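Local coordinates for protein tyrocidine synthetase 3 (Brevibacillus brevis, PDB 2JGP) that probably catalyses peptide bond formation during nonribosomal assembly of the antibiotic tyrocidine, here as a bidomain of a peptidyl carrier and a condensation domain, at residues R105-I108 with L109-E113; Y97-S100 with S101-R105; Q405-F409 with E410-E414. One frame throughout, in Å; residues are numbered along the deposited sequence.

In the fold
All three contacts lie within the condensation domain range of the chain, and each is local, joining residues a few positions apart. Contact 2 comes first: it leads from the short strand 97-98 into helix 101-113 and builds that helix's first turn. Contact 1 follows on the same helix, sharing Arg105, with its centre about 11 Å away. Contact 3 comes some 290 residues later, at the start of helix 409-415, yet its centre is only about 13 Å from that of contact 2 and about 17 Å from that of contact 1. Glu410 meets Ser101, Ala102 and Arg105; the two helices probably belong to different lobes of the condensation domain, which would place these contacts where the lobes meet.

Contact 1 of 3, residues R105-I108 with L109-E113; sequences RMYI and LDQFE
Gln111 lies across one face of the Tyr107 ring, its CG 3.7 Å from the ring centroid in a CH-pi contact offset toward the rim. The bend at chi2 (-84°) brings the amide alongside the ring, and the two planes are only 10° apart. Beneath, the main-chain polar groups answer one another in the i to i+4 pattern of an alpha helix. Leu109 N donates to Arg105 O at 3.0 Å, and Asp110 N to Met106 O at 2.8 Å. The bond from Gln111 N to Tyr107 O (2.9 Å) is more bent, at 135°, and the same N-H makes a second, weak bond to Ile108 O. That carbonyl has its main donor in Phe112 N, at 2.9 Å, and also lies at the edge of the Phe112 ring, in its plane. Leu109 CD1 sits 3.4 Å from Arg105 CZ, over the face of the guanidinium, whose N-H groups point outward in its plane. Tyr107 packs on Phe154 and Val156. With the backbone bonded to itself, the Asp110 carboxylate can reach out of the helix: OD2 bonds NE2 of His221, first histidine of a stretch matching the HHxxxDG signature of condensation domains, consistent with positioning the active-site loop.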
# COMPACT_ATOMS: atom_id res chain seq x y z
N ARG A 105 11.62 -7.60 9.89
CA ARG A 105 12.17 -6.27 10.15
C ARG A 105 11.56 -5.65 11.41
O ARG A 105 12.28 -5.11 12.26
CB ARG A 105 11.96 -5.35 8.95
CG ARG A 105 12.36 -3.90 9.21
CD ARG A 105 12.71 -3.15 7.94
NE ARG A 105 13.54 -1.98 8.25
CZ ARG A 105 13.08 -0.79 8.66
NH1 ARG A 105 11.77 -0.58 8.79
NH2 ARG A 105 13.93 0.19 8.92
N MET A 106 10.24 -5.74 11.54
CA MET A 106 9.55 -5.21 12.71
C MET A 106 9.99 -5.92 13.99
O MET A 106 10.22 -5.28 15.00
CB MET A 106 8.02 -5.33 12.55
CG MET A 106 7.44 -4.39 11.52
SD MET A 106 5.65 -4.59 11.42
CE MET A 106 5.27 -3.50 10.06
N TYR A 107 10.11 -7.25 13.93
CA TYR A 107 10.56 -8.02 15.09
C TYR A 107 11.93 -7.57 15.57
O TYR A 107 12.13 -7.29 16.75
CB TYR A 107 10.59 -9.52 14.79
CG TYR A 107 10.91 -10.34 16.02
CD1 TYR A 107 9.90 -10.75 16.89
CD2 TYR A 107 12.23 -10.67 16.33
CE1 TYR A 107 10.20 -11.48 18.03
CE2 TYR A 107 12.53 -11.40 17.47
CZ TYR A 107 11.51 -11.80 18.32
OH TYR A 107 11.84 -12.53 19.45
N ILE A 108 12.88 -7.52 14.63
CA ILE A 108 14.27 -7.15 14.93
C ILE A 108 14.35 -5.73 15.50
O ILE A 108 15.06 -5.49 16.48
CB ILE A 108 15.16 -7.25 13.67
CG1 ILE A 108 15.31 -8.71 13.25
CG2 ILE A 108 16.53 -6.66 13.93
CD1 ILE A 108 15.96 -8.88 11.90
N LEU A 109 13.63 -4.79 14.88
CA LEU A 109 13.63 -3.41 15.35
C LEU A 109 12.97 -3.29 16.73
O LEU A 109 13.50 -2.61 17.61
CB LEU A 109 12.95 -2.48 14.33
CG LEU A 109 13.75 -2.31 13.04
CD1 LEU A 109 12.95 -1.55 12.00
CD2 LEU A 109 15.06 -1.59 13.30
N ASP A 110 11.85 -3.98 16.91
CA ASP A 110 11.14 -4.01 18.20
C ASP A 110 12.01 -4.56 19.35
O ASP A 110 11.97 -4.04 20.46
CB ASP A 110 9.87 -4.85 18.07
CG ASP A 110 8.95 -4.76 19.28
OD1 ASP A 110 9.25 -5.40 20.32
OD2 ASP A 110 7.90 -4.08 19.17
N GLN A 111 12.81 -5.58 19.05
CA GLN A 111 13.49 -6.37 20.08
C GLN A 111 14.91 -5.90 20.37
O GLN A 111 15.37 -5.98 21.52
CB GLN A 111 13.50 -7.85 19.67
CG GLN A 111 12.12 -8.50 19.72
CD GLN A 111 11.75 -9.00 21.11
OE1 GLN A 111 12.60 -9.51 21.85
NE2 GLN A 111 10.48 -8.88 21.47
N PHE A 112 15.60 -5.43 19.34
CA PHE A 112 17.00 -5.03 19.45
C PHE A 112 17.21 -3.52 19.39
O PHE A 112 18.18 -3.00 19.95
CB PHE A 112 17.83 -5.72 18.36
CG PHE A 112 17.86 -7.21 18.47
CD1 PHE A 112 18.88 -7.85 19.17
CD2 PHE A 112 16.86 -7.99 17.89
CE1 PHE A 112 18.92 -9.23 19.28
CE2 PHE A 112 16.89 -9.38 17.99
CZ PHE A 112 17.92 -10.00 18.69
N GLU A 113 16.32 -2.81 18.70
CA GLU A 113 16.49 -1.37 18.48
C GLU A 113 15.71 -0.50 19.47
O GLU A 113 16.04 0.68 19.64
CB GLU A 113 16.10 -0.99 17.04
CG GLU A 113 16.98 0.09 16.44
CD GLU A 113 18.36 -0.42 16.07
OE1 GLU A 113 18.44 -1.45 15.35
OE2 GLU A 113 19.36 0.20 16.48

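Contact 2 of 3, residues Y97-S100 with S101-R105; sequences YPVS and SAQKR
Ser100 and Gln103 grip each other twice. Gln103 N donates to Ser100 OG at 3.2 Å, nearly straight at 163°, and Ser100 N returns a bond to Gln103 OE1 at 3.0 Å, in the carbonyl plane and on a lone pair. Serine suits the place because its short side chain, with OG between the backbone N and the carbonyl carbon (chi1 64°), curls back over the first turn. Glutamine reaches Ser100 N with a chain extended beyond CG. Lys104 N donates to Ser100 O at 2.9 Å, the first i to i+4 bond of the helix. Beside these bonds, Val99 rests its CB 3.5 Å from Gln103 OE1 and its CG2 3.7 Å from Lys104 CB, so a beta-branched residue fills the flank of the turn. Further out, Tyr253 hydrogen-bonds Ser100 OG, and Gln103 NE2 is held by Ser223 O, which helps to fix the amide's rotation and probably ties the capping glutamine to the loop matching the HHxxxDG signature. Lys104 leads away to a salt bridge with Glu160, and Gln260 takes the N-H of Ser101. With Ser100 at the N-cap, the reciprocal pair is a capping box that starts helix 101-113.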
# COMPACT_ATOMS: atom_id res chain seq x y z
N TYR A 97 6.02 -21.24 11.93
CA TYR A 97 6.00 -20.83 10.53
C TYR A 97 6.95 -19.66 10.33
O TYR A 97 7.13 -18.85 11.25
CB TYR A 97 4.58 -20.47 10.11
CG TYR A 97 3.61 -21.59 10.33
CD1 TYR A 97 2.92 -21.73 11.54
CD2 TYR A 97 3.38 -22.54 9.34
CE1 TYR A 97 2.03 -22.77 11.75
CE2 TYR A 97 2.49 -23.59 9.54
CZ TYR A 97 1.82 -23.70 10.74
OH TYR A 97 0.94 -24.74 10.93
N PRO A 98 7.56 -19.55 9.14
CA PRO A 98 8.43 -18.41 8.94
C PRO A 98 7.66 -17.10 9.05
O PRO A 98 6.46 -17.06 8.75
CB PRO A 98 8.96 -18.60 7.51
CG PRO A 98 7.96 -19.49 6.84
CD PRO A 98 7.45 -20.39 7.93
N VAL A 99 8.33 -16.05 9.50
CA VAL A 99 7.78 -14.71 9.38
C VAL A 99 7.94 -14.21 7.95
O VAL A 99 8.81 -14.68 7.22
CB VAL A 99 8.44 -13.71 10.35
CG1 VAL A 99 8.16 -14.12 11.78
CG2 VAL A 99 9.94 -13.62 10.09
N SER A 100 7.07 -13.28 7.54
CA SER A 100 7.27 -12.55 6.30
C SER A 100 8.47 -11.61 6.46
O SER A 100 8.92 -11.33 7.58
CB SER A 100 6.03 -11.76 5.95
OG SER A 100 5.77 -10.77 6.92
N SER A 101 8.97 -11.12 5.33
CA SER A 101 10.07 -10.17 5.31
C SER A 101 9.75 -8.93 6.16
O SER A 101 10.57 -8.49 6.96
CB SER A 101 10.39 -9.77 3.86
OG SER A 101 11.48 -8.86 3.82
N ALA A 102 8.53 -8.41 6.00
CA ALA A 102 8.09 -7.23 6.76
C ALA A 102 8.02 -7.50 8.27
O ALA A 102 8.46 -6.68 9.07
CB ALA A 102 6.75 -6.74 6.24
N GLN A 103 7.46 -8.64 8.64
CA GLN A 103 7.45 -9.06 10.05
C GLN A 103 8.85 -9.20 10.64
O GLN A 103 9.09 -8.86 11.80
CB GLN A 103 6.74 -10.41 10.19
CG GLN A 103 5.23 -10.36 10.13
CD GLN A 103 4.62 -11.74 10.32
OE1 GLN A 103 5.13 -12.73 9.79
NE2 GLN A 103 3.54 -11.81 11.08
N LYS A 104 9.78 -9.73 9.84
CA LYS A 104 11.15 -9.94 10.32
C LYS A 104 11.79 -8.62 10.72
O LYS A 104 12.42 -8.52 11.77
CB LYS A 104 12.00 -10.64 9.26
CG LYS A 104 13.42 -10.97 9.73
CD LYS A 104 14.13 -11.87 8.75
CE LYS A 104 15.50 -12.27 9.25
NZ LYS A 104 16.13 -13.26 8.35
N ARG A 105 11.62 -7.60 9.89
CA ARG A 105 12.17 -6.27 10.15
C ARG A 105 11.56 -5.65 11.41
O ARG A 105 12.28 -5.11 12.26
CB ARG A 105 11.96 -5.35 8.95
CG ARG A 105 12.36 -3.90 9.21
CD ARG A 105 12.71 -3.15 7.94
NE ARG A 105 13.54 -1.98 8.25
CZ ARG A 105 13.08 -0.79 8.66
NH1 ARG A 105 11.77 -0.58 8.79
NH2 ARG A 105 13.93 0.19 8.92

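Contact 3 of 3, residues Q405-F409 with E410-E414; sequences QDYPF and EELVE
Tyr407 fits its ring between the first turn of helix 409-415 and helix 267-279, filling the hollow at the bases of two neighbouring side chains. Its CZ comes within 3.6 Å of Glu411 CB, and its CE2 lies 3.6 Å from Leu412 CB. The side chains of Glu411 and Leu412 each run at about a right angle to that of the tyrosine. With CG anti to the backbone N (chi1 -177°), the ring reaches past Pro408 to the first turn. Tyrosine suits the place because its OH has a weak bond to Glu273, while Phe269 meets its ring.

Pro408 is the smaller bump, its CB set between Glu410 OE1, at 3.4 Å, and Glu411 CG, at 4.0 Å. Proline occupies the N-cap position of helix 409-415, where its lack of an N-H costs nothing within the helix, while its carbonyl opens the bonding: Leu412 N donates to Pro408 O at 3.3 Å in the carbonyl plane, and Glu411 N adds a weak bond to the same oxygen. One residue on, Val413 N donates to Phe409 O, nearly straight at 166°. Condensation domains have two lobes of chloramphenicol acetyltransferase type, and Pro408 and Glu410 meet helix 101-113 where, probably, these lobes face each other. Glu410, bent at chi2 (83°), folds its carboxylate back toward Pro408, and OE1 also takes a hydrogen bond with Ser101.

Phe409 supplies the third bump, set against Leu412 and Val413. Its ring meets the CG2 branch of Val413 obliquely, Phe409 CE2 to Val413 CG2 at 3.5 Å, and Phe409 CD1 approaches Leu412 CD2 more loosely, at 4.5 Å. The branched valine offers a methyl that the ring can settle against, and Phe428 meets the same ring. Leu412 carries the packing on to Trp276 and Leu277 of helix 267-279.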
# COMPACT_ATOMS: atom_id res chain seq x y z
N GLN A 405 6.52 -6.40 -8.19
CA GLN A 405 6.22 -6.03 -6.80
C GLN A 405 6.54 -7.12 -5.77
O GLN A 405 6.53 -6.85 -4.56
CB GLN A 405 4.75 -5.62 -6.67
CG GLN A 405 3.76 -6.78 -6.70
CD GLN A 405 2.34 -6.31 -6.50
OE1 GLN A 405 1.82 -6.32 -5.39
NE2 GLN A 405 1.72 -5.87 -7.58
N ASP A 406 6.83 -8.33 -6.23
CA ASP A 406 7.09 -9.44 -5.30
C ASP A 406 8.57 -9.53 -4.92
O ASP A 406 9.17 -10.62 -4.90
CB ASP A 406 6.56 -10.75 -5.89
CG ASP A 406 5.05 -10.74 -6.01
OD1 ASP A 406 4.37 -10.55 -4.99
OD2 ASP A 406 4.54 -10.91 -7.13
N TYR A 407 9.14 -8.37 -4.63
CA TYR A 407 10.48 -8.24 -4.07
C TYR A 407 10.36 -7.30 -2.87
O TYR A 407 10.05 -6.13 -3.05
CB TYR A 407 11.43 -7.67 -5.12
CG TYR A 407 12.87 -7.57 -4.67
CD1 TYR A 407 13.59 -8.70 -4.29
CD2 TYR A 407 13.52 -6.34 -4.64
CE1 TYR A 407 14.91 -8.61 -3.89
CE2 TYR A 407 14.84 -6.24 -4.24
CZ TYR A 407 15.53 -7.38 -3.87
OH TYR A 407 16.85 -7.27 -3.48
N PRO A 408 10.56 -7.82 -1.64
CA PRO A 408 10.45 -7.00 -0.43
C PRO A 408 11.35 -5.76 -0.45
O PRO A 408 12.53 -5.86 -0.79
CB PRO A 408 10.90 -7.96 0.68
CG PRO A 408 10.62 -9.31 0.15
CD PRO A 408 10.86 -9.23 -1.32
N PHE A 409 10.79 -4.61 -0.08
CA PHE A 409 11.56 -3.38 0.02
C PHE A 409 12.76 -3.56 0.96
O PHE A 409 13.82 -2.98 0.73
CB PHE A 409 10.68 -2.21 0.50
CG PHE A 409 11.37 -0.88 0.46
CD1 PHE A 409 11.58 -0.23 -0.74
CD2 PHE A 409 11.85 -0.29 1.63
CE1 PHE A 409 12.23 0.99 -0.79
CE2 PHE A 409 12.51 0.94 1.59
CZ PHE A 409 12.70 1.58 0.38
N GLU A 410 12.60 -4.41 1.97
CA GLU A 410 13.67 -4.74 2.93
C GLU A 410 14.89 -5.36 2.25
O GLU A 410 16.03 -5.07 2.63
CB GLU A 410 13.17 -5.71 4.01
CG GLU A 410 12.09 -5.15 4.94
CD GLU A 410 10.70 -5.23 4.36
OE1 GLU A 410 10.45 -6.08 3.48
OE2 GLU A 410 9.84 -4.43 4.79
N GLU A 411 14.65 -6.23 1.27
CA GLU A 411 15.72 -6.86 0.52
C GLU A 411 16.45 -5.86 -0.38
O GLU A 411 17.67 -5.89 -0.49
CB GLU A 411 15.18 -8.02 -0.33
CG GLU A 411 14.73 -9.21 0.49
CD GLU A 411 15.83 -9.78 1.35
OE1 GLU A 411 16.98 -9.88 0.86
OE2 GLU A 411 15.56 -10.14 2.52
N LEU A 412 15.68 -4.98 -1.03
CA LEU A 412 16.25 -3.97 -1.92
C LEU A 412 17.23 -3.06 -1.19
O LEU A 412 18.33 -2.81 -1.67
CB LEU A 412 15.14 -3.13 -2.55
CG LEU A 412 15.58 -2.02 -3.51
CD1 LEU A 412 16.45 -2.56 -4.63
CD2 LEU A 412 14.36 -1.29 -4.06
N VAL A 413 16.81 -2.56 -0.03
CA VAL A 413 17.64 -1.65 0.77
C VAL A 413 18.98 -2.29 1.13
O VAL A 413 20.03 -1.65 0.99
CB VAL A 413 16.92 -1.22 2.06
CG1 VAL A 413 17.90 -0.58 3.05
CG2 VAL A 413 15.78 -0.25 1.72
N GLU A 414 18.94 -3.54 1.58
CA GLU A 414 20.16 -4.26 1.96
C GLU A 414 21.00 -4.63 0.74
O GLU A 414 22.23 -4.57 0.80
CB GLU A 414 19.80 -5.51 2.76
CG GLU A 414 19.17 -5.23 4.13
CD GLU A 414 20.13 -4.55 5.10
OE1 GLU A 414 19.68 -3.67 5.86
OE2 GLU A 414 21.33 -4.89 5.10